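Local coordinates for protein AMP-dependent synthetase and ligase (Xenorhabdus doucetiae, PDB 6QSR) that forms a dehydratase heterocomplex with a FabA/FabZ-type partner and probably takes part in dehydration during aryl polyene pigment synthesis by a type II polyketide synthase, at residues L38-G41 / V42-I45. Sequence-based numbering, arbitrary orientation.
Sequences LLPG and VAQI
Leu39 reaches forward over the first turn of the helix and sets one methyl on each of two residues. Its CD1 lies 4.0 Å from CB of Ala43. Its CD2 lies 3.8 Å from CG of Gln44, where the two side chains cross at a slant. The fork gets there because CG of Leu39 stands anti to the backbone N (chi1 -172°). Pro40 sits at the N-cap position and packs its ring on the same turn. CB of Pro40 is 4.0 Å from CG1 of Val42, and its CD rests more loosely near CB of Ala43. A proline here has no side-chain acceptor to offer the helix. In the backbone, Ala43 N gives Pro40 O a weak hydrogen bond of 3.1 Å, bent to 132° at the hydrogen. The i to i+4 bond from Ile45 N to Gly41 O is straighter. It spans 3.3 Å, in the carbonyl plane, with 153° at the hydrogen. CG1 and CD1 of Ile45 also lie close to that oxygen, each 3.7 Å from Gly41 O.

This turn starts helix 41-56, the long central helix that the antiparallel sheet wraps in the hotdog fold. Most of the turn is buried; Gly41 is partly exposed. Gln44 runs out extended beyond CG. Ser111 OG on strand 109-118 hydrogen-bonds its OE1, and Tyr97 OH on strand 92-99 hydrogen-bonds Gln44 O. Trp28 backs Val42 and Ala43. On the FabA/FabZ-like dehydratase chain of the complex, Met38 packs on Pro40, and Ile80 on Val42 and Ile45.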
ATOM      1  N   LEU A  38      -0.693  12.685   1.227  1.00 25.26           N
ATOM      2  CA  LEU A  38      -1.553  11.812   0.432  1.00 27.39           C
ATOM      3  C   LEU A  38      -1.795  10.543   1.213  1.00 27.79           C
ATOM      4  O   LEU A  38      -0.867  10.018   1.829  1.00 26.52           O
ATOM      5  CB  LEU A  38      -0.883  11.436  -0.889  1.00 30.17           C
ATOM      6  CG  LEU A  38      -0.713  12.534  -1.931  1.00 33.33           C
ATOM      7  CD1 LEU A  38       0.142  12.012  -3.076  1.00 31.14           C
ATOM      8  CD2 LEU A  38      -2.069  13.012  -2.434  1.00 35.10           C
ATOM      9  N   LEU A  39      -3.022  10.036   1.164  1.00 28.81           N
ATOM     10  CA  LEU A  39      -3.359   8.798   1.858  1.00 27.90           C
ATOM     11  C   LEU A  39      -2.779   7.618   1.067  1.00 27.65           C
ATOM     12  O   LEU A  39      -3.122   7.452  -0.110  1.00 27.39           O
ATOM     13  CB  LEU A  39      -4.879   8.668   1.989  1.00 27.11           C
ATOM     14  CG  LEU A  39      -5.406   7.527   2.866  1.00 27.88           C
ATOM     15  CD1 LEU A  39      -5.078   7.762   4.330  1.00 27.42           C
ATOM     16  CD2 LEU A  39      -6.903   7.357   2.680  1.00 27.85           C
ATOM     17  N   PRO A  40      -1.880   6.810   1.689  1.00 24.20           N
ATOM     18  CA  PRO A  40      -1.356   5.635   0.991  1.00 22.82           C
ATOM     19  C   PRO A  40      -2.446   4.641   0.574  1.00 22.60           C
ATOM     20  O   PRO A  40      -3.450   4.482   1.290  1.00 23.11           O
ATOM     21  CB  PRO A  40      -0.430   4.977   2.031  1.00 21.87           C
ATOM     22  CG  PRO A  40      -0.090   6.055   2.997  1.00 23.04           C
ATOM     23  CD  PRO A  40      -1.297   6.937   3.041  1.00 23.30           C
ATOM     24  N   GLY A  41      -2.227   3.985  -0.563  1.00 22.42           N
ATOM     25  CA  GLY A  41      -3.106   2.917  -1.067  1.00 22.58           C
ATOM     26  C   GLY A  41      -3.301   1.789  -0.065  1.00 22.69           C
ATOM     27  O   GLY A  41      -4.410   1.265   0.088  1.00 22.72           O
ATOM     28  N   VAL A  42      -2.224   1.424   0.625  1.00 20.99           N
ATOM     29  CA  VAL A  42      -2.281   0.397   1.670  1.00 20.25           C
ATOM     30  C   VAL A  42      -3.196   0.736   2.859  1.00 19.91           C
ATOM     31  O   VAL A  42      -3.773  -0.164   3.455  1.00 18.61           O
ATOM     32  CB  VAL A  42      -0.866   0.022   2.163  1.00 19.26           C
ATOM     33  CG1 VAL A  42      -0.251   1.116   3.039  1.00 18.11           C
ATOM     34  CG2 VAL A  42      -0.875  -1.314   2.894  1.00 19.38           C
ATOM     35  N   ALA A  43      -3.316   2.018   3.204  1.00 19.49           N
ATOM     36  CA  ALA A  43      -4.199   2.440   4.294  1.00 19.20           C
ATOM     37  C   ALA A  43      -5.661   2.192   3.948  1.00 17.67           C
ATOM     38  O   ALA A  43      -6.447   1.788   4.810  1.00 16.70           O
ATOM     39  CB  ALA A  43      -3.973   3.904   4.638  1.00 17.75           C
ATOM     40  N   GLN A  44      -5.999   2.410   2.677  1.00 18.83           N
ATOM     41  CA  GLN A  44      -7.341   2.151   2.155  1.00 21.45           C
ATOM     42  C   GLN A  44      -7.678   0.654   2.212  1.00 19.91           C
ATOM     43  O   GLN A  44      -8.805   0.280   2.546  1.00 19.76           O
ATOM     44  CB  GLN A  44      -7.476   2.690   0.723  1.00 24.32           C
ATOM     45  CG  GLN A  44      -7.313   4.210   0.616  1.00 25.70           C
ATOM     46  CD  GLN A  44      -7.282   4.696  -0.824  1.00 28.40           C
ATOM     47  OE1 GLN A  44      -8.182   4.402  -1.607  1.00 32.17           O
ATOM     48  NE2 GLN A  44      -6.239   5.446  -1.181  1.00 27.84           N
ATOM     49  N   ILE A  45      -6.688  -0.184   1.937  1.00 20.78           N
ATOM     50  CA  ILE A  45      -6.844  -1.644   2.066  1.00 21.15           C
ATOM     51  C   ILE A  45      -6.951  -2.033   3.550  1.00 21.94           C
ATOM     52  O   ILE A  45      -7.795  -2.872   3.918  1.00 20.68           O
ATOM     53  CB  ILE A  45      -5.708  -2.397   1.348  1.00 20.58           C
ATOM     54  CG1 ILE A  45      -5.791  -2.136  -0.161  1.00 22.79           C
ATOM     55  CG2 ILE A  45      -5.795  -3.902   1.594  1.00 20.07           C
ATOM     56  CD1 ILE A  45      -4.484  -2.303  -0.883  1.00 25.14           C
TER